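Effector protein hopAB3 (Pseudomonas syringae pv. maculicola, PDB 3TJY) is a type III effector recognised by the tomato resistance protein Pto, triggering host immunity in resistant plants and promoting virulence in susceptible ones. Local coordinates at residues R9-L14 with V46-F51; F28-L32 with A66-R70. One frame throughout, in Å; residues are numbered along the deposited sequence.

Contact 1. Residues R9-L14 with V46-F51; sequences RIVQQL and VFLQHF
Q13 and V46 bring the backbones nearest, their CA atoms 6.5 Å apart, where segments 9-14 and 46-50 run nearly antiparallel at 159° with their axes 10.1 Å from each other. V46 points at helix 3-16 here: its CG1 rests 3.8 Å from CB of Q13 and also meets the branches of I10 and L14. Beyond CB the Q13 chain runs out extended to an amide that uses both its ends. OE1 accepts from NE2 of H50 at 2.7 Å, a nearly straight bond (163° at the hydrogen) lying in the carbonyl plane and close to the imidazole plane, although the two planes stand nearly perpendicular. NE2 of Q13 gives a longer bond to OE1 of Q49, 3.1 Å away, arriving above the Q49 carbonyl plane. The pair of bonds fixes which way round the Q13 amide sits and is consistent with a hydrogen on NE2 of H50, whose ND1 accepts a weak bond from R6.

These two helices, 3-16 and 41-50, belong to the small all-helical bundle that forms the Pto-binding domain of the effector, and the contact passes from a polar edge, where Q49 is exposed, to the apolar interior. I10 stands at the change-over. With its CG1 anti to the carbonyl carbon (chi1 -64°), the longer branch slides past H50 in the opposite direction, and CG1 sits over the centre of one imidazole face, 3.5 Å from the centroid, in a CH-pi contact. CD1 goes on to CE2 of F51 at 3.8 Å. On the inner side, CD2 of L14 approaches CE2 of F47 at 4.0 Å, the two side chains crossing at about a right angle. Helix 64-77 continues this apolar layer through L69, which touches both I10 and F47.

Contact 2. Residues F28-L32 with A66-R70; sequences FRNML and AIALR. With SO4 (sulfate ion), chain B.
F28 reaches across from helix 21-32 and lays its ring against helix 64-77, the tightly packed half of this contact. The short segments run at 152° to each other, close to antiparallel, with axes 11.3 Å apart. CD2 of L69 stands over one face of the F28 ring, 3.9 Å from its centroid in a CH-pi contact, while CG of L32 from the next turn lies over the opposite face, each offset toward the rim. At the ring edge, CE2 of F28 comes 3.6 Å from O of A66, and the methyl of A66 fits beside CZ. A chi1 of -170°, CG anti to the backbone N, sends the ring toward helix 64-77 in the core of the bundle, where F47 of helix 41-50 also touches it.

The outer side is held by arginines, a sulfate ion and water. R29 grips the sulfate through NE, 2.7 Å from O3, and through NH2, 2.9 Å from O2; the anion lies at the edge of its guanidinium, and R25 also binds it. R70 has two conformers; the one described bends at chi2 and chi3 and crosses R29 at about a right angle, though the two guanidinium planes are only 15° apart. Tentatively, CD1 of L32 backs one face of this guanidinium, NH1 of R70 lies 3.5 Å from CB of R29, and water 1 links O of R29 weakly to NH2 of R70. The sulfate, probably from the crystallisation liquor, would offset the closeness of the two positive groups, and is consistent with a patch able to take up an anion.

Overall arrangement
Contact 1 and contact 2 tie four helices into one bundle: 3-16 pairs with 41-50, and 21-32 with 64-77, so the pairings cross along the chain. Their centres are 12 Å apart, on opposite sides of the chain's centre, and the two meet in a shared apolar core. L69 is the hub: its CD1 lies 3.8 Å from CG2 of I10, and its CD2 lies 3.9 Å from both CE1 of F47 and CE2 of F51. F47 also reaches F28, CE1 to CD1 at 3.9 Å. The polar groups lie to the side of this apolar cluster, the Q13, H50 and Q49 network in contact 1 and, in contact 2, R29 with its sulfate and R70 beside it.

Contact 1. Residues R9-L14 with V46-F51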
ATOM      1  N   ARG A   9      -5.328  -0.661  -8.525  1.00 11.28           N
ATOM      2  CA  ARG A   9      -6.593  -0.512  -7.813  1.00 13.92           C
ATOM      3  C   ARG A   9      -6.346   0.009  -6.385  1.00 12.92           C
ATOM      4  O   ARG A   9      -7.100   0.843  -5.880  1.00 10.75           O
ATOM      5  CB  ARG A   9      -7.342  -1.852  -7.782  1.00 12.56           C
ATOM      6  CG  ARG A   9      -8.572  -1.890  -6.897  1.00 24.31           C
ATOM      7  CD  ARG A   9      -9.614  -0.878  -7.350  1.00 35.96           C
ATOM      8  NE  ARG A   9     -10.945  -1.188  -6.832  1.00 44.20           N
ATOM      9  CZ  ARG A   9     -11.955  -0.325  -6.819  1.00 44.73           C
ATOM     10  NH1 ARG A   9     -13.137  -0.685  -6.333  1.00 45.02           N
ATOM     11  NH2 ARG A   9     -11.779   0.903  -7.284  1.00 45.05           N
ATOM     12  N   ILE A  10      -5.286  -0.471  -5.739  1.00 10.95           N
ATOM     13  CA  ILE A  10      -4.932   0.044  -4.414  1.00  9.66           C
ATOM     14  C   ILE A  10      -4.679   1.549  -4.508  1.00 11.62           C
ATOM     15  O   ILE A  10      -5.209   2.327  -3.720  1.00 12.39           O
ATOM     16  CB  ILE A  10      -3.701  -0.690  -3.815  1.00 10.65           C
ATOM     17  CG1 ILE A  10      -4.030  -2.165  -3.571  1.00 12.84           C
ATOM     18  CG2 ILE A  10      -3.296  -0.070  -2.485  1.00 11.21           C
ATOM     19  CD1 ILE A  10      -2.772  -3.035  -3.209  1.00  9.72           C
ATOM     20  N   VAL A  11      -3.852   1.957  -5.463  1.00  9.84           N
ATOM     21  CA  VAL A  11      -3.562   3.373  -5.624  1.00 10.51           C
ATOM     22  C   VAL A  11      -4.845   4.156  -5.903  1.00 11.86           C
ATOM     23  O   VAL A  11      -5.070   5.196  -5.307  1.00 10.86           O
ATOM     24  CB  VAL A  11      -2.500   3.599  -6.706  1.00 10.13           C
ATOM     25  CG1 VAL A  11      -2.337   5.099  -7.030  1.00 11.28           C
ATOM     26  CG2 VAL A  11      -1.173   2.982  -6.252  1.00 12.00           C
ATOM     27  N   GLN A  12      -5.677   3.649  -6.814  1.00 11.29           N
ATOM     28  CA  GLN A  12      -6.967   4.270  -7.114  1.00 10.68           C
ATOM     29  C   GLN A  12      -7.813   4.459  -5.864  1.00 10.56           C
ATOM     30  O   GLN A  12      -8.412   5.516  -5.658  1.00 14.74           O
ATOM     31  CB  GLN A  12      -7.757   3.375  -8.085  1.00  9.00           C
ATOM     32  CG  GLN A  12      -9.205   3.795  -8.301  1.00 13.19           C
ATOM     33  CD  GLN A  12      -9.960   2.810  -9.198  1.00 15.03           C
ATOM     34  OE1 GLN A  12      -9.748   1.595  -9.121  1.00 15.90           O
ATOM     35  NE2 GLN A  12     -10.836   3.332 -10.054  1.00 13.47           N
ATOM     36  N   GLN A  13      -7.925   3.392  -5.077  1.00 10.26           N
ATOM     37  CA  GLN A  13      -8.730   3.444  -3.867  1.00 10.36           C
ATOM     38  C   GLN A  13      -8.143   4.398  -2.824  1.00 11.22           C
ATOM     39  O   GLN A  13      -8.894   5.057  -2.090  1.00 16.03           O
ATOM     40  CB  GLN A  13      -8.882   2.054  -3.284  1.00 10.51           C
ATOM     41  CG  GLN A  13      -9.774   1.136  -4.105  1.00 13.88           C
ATOM     42  CD  GLN A  13      -9.879  -0.225  -3.459  1.00 17.30           C
ATOM     43  OE1 GLN A  13      -8.877  -0.847  -3.169  1.00 17.94           O
ATOM     44  NE2 GLN A  13     -11.101  -0.667  -3.191  1.00 31.23           N
ATOM     45  N   LEU A  14      -6.814   4.451  -2.727  1.00 10.83           N
ATOM     46  CA  LEU A  14      -6.171   5.421  -1.821  1.00  9.75           C
ATOM     47  C   LEU A  14      -6.501   6.859  -2.219  1.00 11.71           C
ATOM     48  O   LEU A  14      -6.855   7.682  -1.372  1.00 15.40           O
ATOM     49  CB  LEU A  14      -4.650   5.218  -1.800  1.00 13.99           C
ATOM     50  CG  LEU A  14      -4.191   3.971  -1.041  1.00 11.56           C
ATOM     51  CD1 LEU A  14      -2.714   3.678  -1.295  1.00 12.21           C
ATOM     52  CD2 LEU A  14      -4.481   4.100   0.451  1.00 13.76           C
ATOM     53  N   VAL A  46      -8.497   0.511   3.016  1.00 11.92           N
ATOM     54  CA  VAL A  46      -7.979   0.140   1.700  1.00 11.66           C
ATOM     55  C   VAL A  46      -6.917  -0.937   1.808  1.00 12.12           C
ATOM     56  O   VAL A  46      -6.963  -1.937   1.096  1.00 12.32           O
ATOM     57  CB  VAL A  46      -7.370   1.341   0.949  1.00 14.34           C
ATOM     58  CG1 VAL A  46      -6.691   0.868  -0.350  1.00  9.71           C
ATOM     59  CG2 VAL A  46      -8.451   2.372   0.653  1.00 16.39           C
ATOM     60  N   PHE A  47      -5.952  -0.735   2.695  1.00 12.84           N
ATOM     61  CA  PHE A  47      -4.889  -1.708   2.868  1.00 11.62           C
ATOM     62  C   PHE A  47      -5.427  -3.075   3.294  1.00 12.86           C
ATOM     63  O   PHE A  47      -4.966  -4.107   2.797  1.00 13.09           O
ATOM     64  CB  PHE A  47      -3.813  -1.180   3.832  1.00 11.57           C
ATOM     65  CG  PHE A  47      -2.756  -0.382   3.137  1.00 12.19           C
ATOM     66  CD1 PHE A  47      -1.666  -1.020   2.565  1.00 12.38           C
ATOM     67  CD2 PHE A  47      -2.872   0.988   3.003  1.00 14.67           C
ATOM     68  CE1 PHE A  47      -0.704  -0.311   1.878  1.00 12.99           C
ATOM     69  CE2 PHE A  47      -1.896   1.722   2.322  1.00 12.86           C
ATOM     70  CZ  PHE A  47      -0.819   1.060   1.752  1.00 13.46           C
ATOM     71  N   LEU A  48      -6.418  -3.079   4.188  1.00 10.22           N
ATOM     72  CA  LEU A  48      -6.982  -4.344   4.668  1.00 11.97           C
ATOM     73  C   LEU A  48      -7.693  -5.119   3.565  1.00 14.74           C
ATOM     74  O   LEU A  48      -7.848  -6.337   3.663  1.00 15.62           O
ATOM     75  CB  LEU A  48      -7.939  -4.128   5.848  1.00 12.12           C
ATOM     76  CG  LEU A  48      -7.322  -3.697   7.181  1.00 16.08           C
ATOM     77  CD1 LEU A  48      -8.394  -3.417   8.233  1.00 13.43           C
ATOM     78  CD2 LEU A  48      -6.313  -4.754   7.694  1.00 14.67           C
ATOM     79  N   GLN A  49      -8.159  -4.421   2.537  1.00 11.42           N
ATOM     80  CA  GLN A  49      -8.835  -5.110   1.433  1.00 13.40           C
ATOM     81  C   GLN A  49      -7.840  -5.917   0.616  1.00 15.04           C
ATOM     82  O   GLN A  49      -8.237  -6.833  -0.113  1.00 14.54           O
ATOM     83  CB  GLN A  49      -9.531  -4.123   0.490  1.00 14.98           C
ATOM     84  CG  GLN A  49     -10.682  -3.366   1.083  1.00 20.67           C
ATOM     85  CD  GLN A  49     -11.325  -2.410   0.095  1.00 24.30           C
ATOM     86  OE1 GLN A  49     -11.683  -2.800  -1.014  1.00 20.93           O
ATOM     87  NE2 GLN A  49     -11.472  -1.143   0.496  1.00 26.31           N
ATOM     88  N   HIS A  50      -6.559  -5.575   0.726  1.00 11.55           N
ATOM     89  CA  HIS A  50      -5.536  -6.164  -0.142  1.00  8.73           C
ATOM     90  C   HIS A  50      -4.410  -6.885   0.583  1.00 11.23           C
ATOM     91  O   HIS A  50      -3.744  -7.752   0.011  1.00 11.40           O
ATOM     92  CB  HIS A  50      -4.952  -5.099  -1.057  1.00  8.25           C
ATOM     93  CG  HIS A  50      -5.979  -4.438  -1.908  1.00 12.26           C
ATOM     94  ND1 HIS A  50      -6.403  -4.971  -3.105  1.00 13.52           N
ATOM     95  CD2 HIS A  50      -6.702  -3.309  -1.718  1.00 13.69           C
ATOM     96  CE1 HIS A  50      -7.334  -4.188  -3.624  1.00 13.95           C
ATOM     97  NE2 HIS A  50      -7.534  -3.172  -2.804  1.00 13.61           N
ATOM     98  N   PHE A  51      -4.191  -6.514   1.839  1.00 10.06           N
ATOM     99  CA  PHE A  51      -3.204  -7.186   2.679  1.00  9.79           C
ATOM    100  C   PHE A  51      -3.896  -7.596   3.972  1.00  9.53           C
ATOM    101  O   PHE A  51      -3.723  -6.963   5.001  1.00 11.45           O
ATOM    102  CB  PHE A  51      -2.026  -6.245   2.996  1.00  9.74           C
ATOM    103  CG  PHE A  51      -1.314  -5.732   1.776  1.00  8.69           C
ATOM    104  CD1 PHE A  51      -0.264  -6.449   1.223  1.00  8.81           C
ATOM    105  CD2 PHE A  51      -1.688  -4.524   1.193  1.00 13.44           C
ATOM    106  CE1 PHE A  51       0.419  -5.978   0.092  1.00 10.16           C
ATOM    107  CE2 PHE A  51      -1.017  -4.048   0.052  1.00 12.79           C
ATOM    108  CZ  PHE A  51       0.034  -4.787  -0.494  1.00 12.99           C
TER

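Contact 2. Residues F28-L32 with A66-R70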
ATOM      1  N   PHE A  28       4.722   3.148   3.350  1.00 15.71           N
ATOM      2  CA  PHE A  28       4.769   1.783   2.841  1.00 13.72           C
ATOM      3  C   PHE A  28       6.204   1.282   2.801  1.00 16.01           C
ATOM      4  O   PHE A  28       6.462   0.132   3.120  1.00 17.57           O
ATOM      5  CB  PHE A  28       4.121   1.672   1.472  1.00 14.75           C
ATOM      6  CG  PHE A  28       3.936   0.255   1.006  1.00 13.82           C
ATOM      7  CD1 PHE A  28       3.153  -0.622   1.727  1.00 12.00           C
ATOM      8  CD2 PHE A  28       4.553  -0.195  -0.150  1.00  9.56           C
ATOM      9  CE1 PHE A  28       2.957  -1.934   1.295  1.00 12.69           C
ATOM     10  CE2 PHE A  28       4.365  -1.499  -0.596  1.00 13.36           C
ATOM     11  CZ  PHE A  28       3.562  -2.374   0.129  1.00 12.14           C
ATOM     12  N   ARG A  29       7.138   2.148   2.418  1.00 18.11           N
ATOM     13  CA  ARG A  29       8.556   1.789   2.478  1.00 18.36           C
ATOM     14  C   ARG A  29       8.936   1.368   3.896  1.00 17.20           C
ATOM     15  O   ARG A  29       9.584   0.344   4.104  1.00 19.87           O
ATOM     16  CB  ARG A  29       9.435   2.963   2.039  1.00 20.73           C
ATOM     17  CG  ARG A  29      10.911   2.621   1.947  1.00 19.43           C
ATOM     18  CD  ARG A  29      11.740   3.859   1.604  1.00 22.76           C
ATOM     19  NE  ARG A  29      11.296   4.423   0.338  1.00 26.80           N
ATOM     20  CZ  ARG A  29      10.801   5.646   0.186  1.00 24.75           C
ATOM     21  NH1 ARG A  29      10.717   6.473   1.215  1.00 27.42           N
ATOM     22  NH2 ARG A  29      10.415   6.047  -1.014  1.00 26.34           N
ATOM     23  N   ASN A  30       8.522   2.168   4.873  1.00 20.65           N
ATOM     24  CA  ASN A  30       8.786   1.873   6.277  1.00 22.58           C
ATOM     25  C   ASN A  30       8.079   0.602   6.748  1.00 20.25           C
ATOM     26  O   ASN A  30       8.625  -0.152   7.557  1.00 23.92           O
ATOM     27  CB  ASN A  30       8.366   3.049   7.149  1.00 27.78           C
ATOM     28  CG  ASN A  30       9.206   4.278   6.906  1.00 37.13           C
ATOM     29  OD1 ASN A  30      10.364   4.180   6.492  1.00 35.88           O
ATOM     30  ND2 ASN A  30       8.631   5.449   7.173  1.00 41.29           N
HETATM   31  N   MSE A  31       6.873   0.374   6.241  1.00 19.46           N
HETATM   32  CA  MSE A  31       6.116  -0.840   6.563  1.00 17.91           C
HETATM   33  C   MSE A  31       6.895  -2.069   6.125  1.00 17.48           C
HETATM   34  O   MSE A  31       7.017  -3.046   6.872  1.00 22.12           O
HETATM   35  CB  MSE A  31       4.746  -0.823   5.881  1.00 21.55           C
HETATM   36  CG  MSE A  31       3.954  -2.118   6.033  1.00 23.49           C
HETATM   37 SE   MSE A  31       3.226  -2.362   7.847  1.00 45.96          SE
HETATM   38  CE  MSE A  31       2.592  -4.182   7.633  1.00 50.56           C
ATOM     39  N   LEU A  32       7.444  -2.015   4.921  1.00 18.84           N
ATOM     40  CA  LEU A  32       8.218  -3.137   4.406  1.00 18.56           C
ATOM     41  C   LEU A  32       9.477  -3.368   5.221  1.00 21.14           C
ATOM     42  O   LEU A  32      10.006  -4.477   5.240  1.00 24.23           O
ATOM     43  CB  LEU A  32       8.571  -2.934   2.929  1.00 17.57           C
ATOM     44  CG  LEU A  32       7.391  -2.830   1.976  1.00 18.50           C
ATOM     45  CD1 LEU A  32       7.890  -2.779   0.551  1.00 23.26           C
ATOM     46  CD2 LEU A  32       6.455  -4.022   2.177  1.00 15.38           C
ATOM     47  N   ALA A  66       3.244  -6.656  -2.956  1.00  9.26           N
ATOM     48  CA  ALA A  66       4.019  -5.594  -2.316  1.00  9.48           C
ATOM     49  C   ALA A  66       4.989  -4.962  -3.302  1.00  9.98           C
ATOM     50  O   ALA A  66       5.197  -3.744  -3.286  1.00 11.82           O
ATOM     51  CB  ALA A  66       4.761  -6.121  -1.095  1.00 12.06           C
ATOM     52  N   ILE A  67       5.597  -5.785  -4.155  1.00 10.28           N
ATOM     53  CA  ILE A  67       6.509  -5.262  -5.164  1.00 10.20           C
ATOM     54  C   ILE A  67       5.739  -4.374  -6.136  1.00 12.12           C
ATOM     55  O   ILE A  67       6.170  -3.262  -6.453  1.00  9.96           O
ATOM     56  CB  ILE A  67       7.201  -6.405  -5.940  1.00  9.75           C
ATOM     57  CG1 ILE A  67       8.146  -7.166  -5.027  1.00 11.35           C
ATOM     58  CG2 ILE A  67       7.949  -5.867  -7.156  1.00 10.08           C
ATOM     59  CD1 ILE A  67       8.680  -8.472  -5.621  1.00 15.64           C
ATOM     60  N   ALA A  68       4.608  -4.868  -6.626  1.00  8.98           N
ATOM     61  CA  ALA A  68       3.817  -4.092  -7.584  1.00  9.45           C
ATOM     62  C   ALA A  68       3.334  -2.788  -6.973  1.00  8.49           C
ATOM     63  O   ALA A  68       3.301  -1.769  -7.647  1.00  9.32           O
ATOM     64  CB  ALA A  68       2.622  -4.916  -8.108  1.00 11.14           C
ATOM     65  N   LEU A  69       2.959  -2.807  -5.699  1.00  8.51           N
ATOM     66  CA  LEU A  69       2.496  -1.575  -5.068  1.00  9.24           C
ATOM     67  C   LEU A  69       3.629  -0.571  -4.880  1.00  8.19           C
ATOM     68  O   LEU A  69       3.453   0.642  -5.101  1.00 10.37           O
ATOM     69  CB  LEU A  69       1.786  -1.864  -3.726  1.00  9.73           C
ATOM     70  CG  LEU A  69       1.238  -0.600  -3.050  1.00 10.12           C
ATOM     71  CD1 LEU A  69       0.236   0.112  -3.961  1.00 10.43           C
ATOM     72  CD2 LEU A  69       0.567  -0.960  -1.718  1.00 10.11           C
ATOM     73  N   ARG A  70       4.800  -1.042  -4.468  0.55 10.17           N
ATOM     74  CA  ARG A  70       5.928  -0.125  -4.338  0.55  7.04           C
ATOM     75  C   ARG A  70       6.234   0.516  -5.695  0.55  8.81           C
ATOM     76  O   ARG A  70       6.507   1.726  -5.781  0.55  8.30           O
ATOM     77  CB  ARG A  70       7.157  -0.846  -3.786  0.55 12.39           C
ATOM     78  CG  ARG A  70       8.165   0.096  -3.185  0.55 24.59           C
ATOM     79  CD  ARG A  70       9.570  -0.436  -3.357  0.55 25.40           C
ATOM     80  NE  ARG A  70      10.254  -0.750  -2.108  0.55 28.34           N
ATOM     81  CZ  ARG A  70      10.198  -0.030  -0.991  0.55 26.61           C
ATOM     82  NH1 ARG A  70       9.467   1.085  -0.915  0.55 11.73           N
ATOM     83  NH2 ARG A  70      10.882  -0.448   0.067  0.55 14.35           N
TER
HETATM   84  S   SO4 B   1      11.161   3.409  -3.389  1.00 27.34           S
HETATM   85  O1  SO4 B   1      10.796   2.067  -3.806  1.00 34.23           O
HETATM   86  O2  SO4 B   1       9.970   4.237  -3.265  1.00 36.03           O
HETATM   87  O3  SO4 B   1      11.824   3.315  -2.094  1.00 38.25           O
HETATM   88  O4  SO4 B   1      12.047   3.990  -4.389  1.00 47.05           O
HETATM   89  O   HOH W   1      11.627  -0.759   2.598  1.00 25.77           O